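2-C-methyl-D-erythritol 4-phosphate cytidylyltransferase (Neisseria gonorrhoeae, PDB 1VGW) probably catalyses the transfer of a cytidylyl group from CTP to 2-C-methyl-D-erythritol 4-phosphate, releasing diphosphate, in the non-mevalonate pathway of isoprenoid synthesis. Local coordinates at residues Q128-P141 and V201-L213. Residues are numbered along the deposited sequence; the frame is centred on the assembly and turned at random.
Sequences QAGNAAEGGILAVP and VRPLLIQGDARNL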
loop_
_atom_site.group_PDB
_atom_site.type_symbol
_atom_site.label_atom_id
_atom_site.label_comp_id
_atom_site.label_asym_id
_atom_site.label_seq_id
_atom_site.Cartn_x
_atom_site.Cartn_y
_atom_site.Cartn_z
ATOM N N GLN B 128 -11.929 -9.018 -18.249
ATOM C CA GLN B 128 -13.032 -9.205 -17.296
ATOM C C GLN B 128 -14.031 -8.093 -17.239
ATOM O O GLN B 128 -15.247 -8.313 -17.411
ATOM C CB GLN B 128 -12.409 -9.478 -15.919
ATOM C CG GLN B 128 -11.552 -10.744 -15.965
ATOM C CD GLN B 128 -10.686 -10.923 -14.751
ATOM O OE1 GLN B 128 -9.715 -11.686 -14.783
ATOM N NE2 GLN B 128 -10.988 -10.228 -13.658
ATOM N N ALA B 129 -13.619 -6.841 -17.118
ATOM C CA ALA B 129 -14.626 -5.767 -17.045
ATOM C C ALA B 129 -15.021 -5.306 -18.420
ATOM O O ALA B 129 -16.064 -4.663 -18.619
ATOM C CB ALA B 129 -14.069 -4.613 -16.205
ATOM N N GLY B 130 -14.172 -5.547 -19.422
ATOM C CA GLY B 130 -14.430 -5.111 -20.765
ATOM C C GLY B 130 -15.693 -5.707 -21.403
ATOM O O GLY B 130 -16.221 -5.094 -22.339
ATOM N N ASN B 131 -16.160 -6.842 -20.908
ATOM C CA ASN B 131 -17.314 -7.542 -21.383
ATOM C C ASN B 131 -18.426 -7.696 -20.345
ATOM O O ASN B 131 -19.186 -8.653 -20.445
ATOM C CB ASN B 131 -16.960 -8.966 -21.890
ATOM C CG ASN B 131 -16.061 -8.920 -23.109
ATOM O OD1 ASN B 131 -16.460 -8.446 -24.177
ATOM N ND2 ASN B 131 -14.843 -9.414 -22.956
ATOM N N ALA B 132 -18.485 -6.841 -19.351
ATOM C CA ALA B 132 -19.544 -6.877 -18.350
ATOM C C ALA B 132 -20.202 -5.497 -18.401
ATOM O O ALA B 132 -19.426 -4.538 -18.187
ATOM C CB ALA B 132 -18.980 -7.120 -16.957
ATOM N N ALA B 133 -21.519 -5.388 -18.510
ATOM C CA ALA B 133 -22.127 -4.063 -18.612
ATOM C C ALA B 133 -21.847 -3.159 -17.416
ATOM O O ALA B 133 -21.930 -1.914 -17.513
ATOM C CB ALA B 133 -23.637 -4.182 -18.891
ATOM N N GLU B 134 -21.661 -3.731 -16.234
ATOM C CA GLU B 134 -21.409 -2.976 -15.024
ATOM C C GLU B 134 -19.973 -2.448 -14.862
ATOM O O GLU B 134 -19.745 -1.626 -13.975
ATOM C CB GLU B 134 -21.794 -3.739 -13.742
ATOM C CG GLU B 134 -20.978 -4.960 -13.442
ATOM C CD GLU B 134 -21.451 -6.246 -14.084
ATOM O OE1 GLU B 134 -21.820 -6.246 -15.286
ATOM O OE2 GLU B 134 -21.435 -7.319 -13.418
ATOM N N GLY B 135 -19.045 -2.739 -15.748
ATOM C CA GLY B 135 -17.701 -2.190 -15.647
ATOM C C GLY B 135 -16.954 -2.807 -14.467
ATOM O O GLY B 135 -17.475 -3.735 -13.834
ATOM N N GLY B 136 -15.828 -2.200 -14.114
ATOM C CA GLY B 136 -14.995 -2.806 -13.059
ATOM C C GLY B 136 -13.689 -2.014 -12.921
ATOM O O GLY B 136 -13.462 -1.068 -13.652
ATOM N N ILE B 137 -12.924 -2.283 -11.825
ATOM C CA ILE B 137 -11.719 -1.518 -11.593
ATOM C C ILE B 137 -10.595 -2.417 -11.118
ATOM O O ILE B 137 -10.816 -3.514 -10.635
ATOM C CB ILE B 137 -11.896 -0.432 -10.504
ATOM C CG1 ILE B 137 -12.044 -1.093 -9.120
ATOM C CG2 ILE B 137 -13.065 0.503 -10.775
ATOM C CD1 ILE B 137 -12.240 -0.094 -7.986
ATOM N N LEU B 138 -9.361 -1.895 -11.243
ATOM C CA LEU B 138 -8.245 -2.681 -10.662
ATOM C C LEU B 138 -8.223 -2.329 -9.159
ATOM O O LEU B 138 -8.629 -1.205 -8.778
ATOM C CB LEU B 138 -6.904 -2.340 -11.281
ATOM C CG LEU B 138 -6.612 -2.782 -12.709
ATOM C CD1 LEU B 138 -5.200 -2.399 -13.139
ATOM C CD2 LEU B 138 -6.818 -4.273 -12.884
ATOM N N ALA B 139 -7.849 -3.302 -8.338
ATOM C CA ALA B 139 -7.811 -3.001 -6.873
ATOM C C ALA B 139 -7.061 -4.131 -6.166
ATOM O O ALA B 139 -6.813 -5.173 -6.832
ATOM C CB ALA B 139 -9.221 -2.846 -6.369
ATOM N N VAL B 140 -6.574 -3.902 -4.972
ATOM C CA VAL B 140 -5.873 -4.907 -4.174
ATOM C C VAL B 140 -6.468 -5.011 -2.769
ATOM O O VAL B 140 -6.827 -4.010 -2.128
ATOM C CB VAL B 140 -4.356 -4.627 -4.047
ATOM C CG1 VAL B 140 -3.690 -4.555 -5.426
ATOM C CG2 VAL B 140 -4.047 -3.374 -3.257
ATOM N N PRO B 141 -6.537 -6.205 -2.202
ATOM C CA PRO B 141 -7.105 -6.369 -0.872
ATOM C C PRO B 141 -6.293 -5.656 0.182
ATOM O O PRO B 141 -5.068 -5.550 0.004
ATOM C CB PRO B 141 -7.107 -7.879 -0.654
ATOM C CG PRO B 141 -6.954 -8.482 -2.005
ATOM C CD PRO B 141 -6.121 -7.487 -2.788
ATOM N N VAL B 201 -25.642 0.419 -9.702
ATOM C CA VAL B 201 -24.861 -0.573 -10.456
ATOM C C VAL B 201 -23.638 -0.964 -9.608
ATOM O O VAL B 201 -22.972 -0.018 -9.151
ATOM C CB VAL B 201 -24.321 0.078 -11.750
ATOM C CG1 VAL B 201 -23.414 -0.890 -12.497
ATOM C CG2 VAL B 201 -25.382 0.678 -12.626
ATOM N N ARG B 202 -23.233 -2.186 -9.530
ATOM C CA ARG B 202 -22.109 -2.695 -8.786
ATOM C C ARG B 202 -20.957 -3.145 -9.674
ATOM O O ARG B 202 -20.973 -4.299 -10.168
ATOM C CB ARG B 202 -22.580 -3.923 -7.994
ATOM C CG ARG B 202 -23.639 -3.608 -6.904
ATOM C CD ARG B 202 -23.794 -4.923 -6.109
ATOM N NE ARG B 202 -24.249 -4.719 -4.762
ATOM C CZ ARG B 202 -24.223 -5.701 -3.844
ATOM N NH1 ARG B 202 -23.746 -6.889 -4.144
ATOM N NH2 ARG B 202 -24.723 -5.438 -2.656
ATOM N N PRO B 203 -19.878 -2.370 -9.780
ATOM C CA PRO B 203 -18.766 -2.739 -10.678
ATOM C C PRO B 203 -17.977 -3.918 -10.178
ATOM O O PRO B 203 -17.975 -4.191 -8.968
ATOM C CB PRO B 203 -17.934 -1.481 -10.788
ATOM C CG PRO B 203 -18.849 -0.380 -10.396
ATOM C CD PRO B 203 -19.722 -0.984 -9.295
ATOM N N LEU B 204 -17.356 -4.687 -11.079
ATOM C CA LEU B 204 -16.535 -5.821 -10.628
ATOM C C LEU B 204 -15.239 -5.307 -9.980
ATOM O O LEU B 204 -14.782 -4.192 -10.278
ATOM C CB LEU B 204 -16.150 -6.751 -11.792
ATOM C CG LEU B 204 -17.191 -7.301 -12.727
ATOM C CD1 LEU B 204 -16.555 -7.999 -13.933
ATOM C CD2 LEU B 204 -18.079 -8.332 -12.033
ATOM N N LEU B 205 -14.614 -6.123 -9.143
ATOM C CA LEU B 205 -13.303 -5.823 -8.577
ATOM C C LEU B 205 -12.306 -6.821 -9.233
ATOM O O LEU B 205 -12.462 -8.031 -9.038
ATOM C CB LEU B 205 -13.198 -5.985 -7.065
ATOM C CG LEU B 205 -13.812 -4.894 -6.202
ATOM C CD1 LEU B 205 -14.193 -5.434 -4.831
ATOM C CD2 LEU B 205 -12.921 -3.667 -6.061
ATOM N N ILE B 206 -11.351 -6.288 -9.980
ATOM C CA ILE B 206 -10.317 -7.099 -10.651
ATOM C C ILE B 206 -8.948 -6.837 -9.994
ATOM O O ILE B 206 -8.570 -5.723 -9.592
ATOM C CB ILE B 206 -10.295 -6.758 -12.132
ATOM C CG1 ILE B 206 -11.614 -7.291 -12.803
ATOM C CG2 ILE B 206 -9.112 -7.260 -12.902
ATOM C CD1 ILE B 206 -12.439 -6.089 -13.261
ATOM N N GLN B 207 -8.201 -7.890 -9.758
ATOM C CA GLN B 207 -6.914 -7.865 -9.110
ATOM C C GLN B 207 -5.921 -6.969 -9.815
ATOM O O GLN B 207 -5.636 -7.141 -10.998
ATOM C CB GLN B 207 -6.343 -9.275 -8.969
ATOM C CG GLN B 207 -4.991 -9.368 -8.355
ATOM C CD GLN B 207 -4.828 -8.922 -6.918
ATOM O OE1 GLN B 207 -5.715 -9.007 -6.039
ATOM N NE2 GLN B 207 -3.601 -8.468 -6.637
ATOM N N GLY B 208 -5.375 -5.989 -9.078
ATOM C CA GLY B 208 -4.391 -5.076 -9.653
ATOM C C GLY B 208 -2.969 -5.593 -9.425
ATOM O O GLY B 208 -2.657 -6.740 -9.755
ATOM N N ASP B 209 -2.134 -4.759 -8.807
ATOM C CA ASP B 209 -0.743 -5.125 -8.553
ATOM C C ASP B 209 -0.021 -4.136 -7.653
ATOM O O ASP B 209 -0.146 -2.914 -7.787
ATOM C CB ASP B 209 -0.044 -5.189 -9.928
ATOM C CG ASP B 209 1.347 -5.774 -9.877
ATOM O OD1 ASP B 209 1.530 -6.942 -10.289
ATOM O OD2 ASP B 209 2.271 -5.046 -9.450
ATOM N N ALA B 210 0.930 -4.639 -6.856
ATOM C CA ALA B 210 1.718 -3.855 -5.944
ATOM C C ALA B 210 2.632 -2.835 -6.614
ATOM O O ALA B 210 2.996 -1.832 -5.997
ATOM C CB ALA B 210 2.592 -4.767 -5.068
ATOM N N ARG B 211 3.004 -3.087 -7.871
ATOM C CA ARG B 211 3.848 -2.162 -8.624
ATOM C C ARG B 211 3.039 -1.022 -9.234
ATOM O O ARG B 211 3.630 0.015 -9.584
ATOM C CB ARG B 211 4.560 -2.882 -9.792
ATOM C CG ARG B 211 5.482 -4.018 -9.411
ATOM C CD ARG B 211 5.096 -5.298 -10.172
ATOM N NE ARG B 211 5.532 -5.314 -11.538
ATOM C CZ ARG B 211 5.107 -6.085 -12.528
ATOM N NH1 ARG B 211 5.627 -5.946 -13.749
ATOM N NH2 ARG B 211 4.168 -6.997 -12.324
ATOM N N ASN B 212 1.718 -1.149 -9.336
ATOM C CA ASN B 212 0.845 -0.120 -9.922
ATOM C C ASN B 212 0.628 1.047 -8.990
ATOM O O ASN B 212 -0.483 1.617 -8.853
ATOM C CB ASN B 212 -0.509 -0.781 -10.271
ATOM C CG ASN B 212 -1.451 0.063 -11.087
ATOM O OD1 ASN B 212 -1.048 0.979 -11.816
ATOM N ND2 ASN B 212 -2.752 -0.208 -10.983
ATOM N N LEU B 213 1.679 1.478 -8.295
ATOM C CA LEU B 213 1.554 2.558 -7.330
ATOM C C LEU B 213 1.566 3.914 -7.994
ATOM O O LEU B 213 1.998 4.053 -9.120
ATOM C CB LEU B 213 2.608 2.470 -6.252
ATOM C CG LEU B 213 4.071 2.306 -6.618
ATOM C CD1 LEU B 213 4.514 3.205 -7.749
ATOM C CD2 LEU B 213 4.929 2.542 -5.360
#
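I206 slides past Q128, late in helix 119-129, its side chain running opposite to that of the glutamine. Its CB lies 3.6 Å from I137 O; CG1, beside the backbone N (chi1 -69°), turns to the Q128 amide, whose NE2 lies against it. CG2, on the other branch, meets L138 CD2 at 3.8 Å and also borders that NE2. The tip, CD1, reaches A129 CB at 3.7 Å and lies 4.2 Å from G136 CA, which carries no side chain on that face. L204 continues this face: CD1 touches A132 CB and Q128 O, while CD2 faces E134 OE2. On the other face, L205 and I137 run side by side, L205 CD2 touching I137 CG1 at 4.1 Å; the same methyl also meets A139 CB (3.8 Å).

Between these two faces the backbones pair in parallel. L204 N and I206 N give to G135 O and I137 O; I137 N and A139 N give to L204 O and I206 O. The ladder closes with G208 N on A139 O (2.8 Å), as the chain leaves strand 204-207. Farther on, L138 CD1 packs on N212 ND2, an amide nitrogen held by Q167 OE1 and T168 O. Strand 204-207 thus adds a parallel neighbour to 136-141 in the mixed sheet of this GT-A-like cytidylyltransferase, and P203 and L205 make backbone hydrogen bonds to the second subunit. The directional backbone bonds therefore fix the alignment of the strands, whereas the apolar contacts of I206 and L204, which impose no such direction, seat strand 204-207 against residues 128-132.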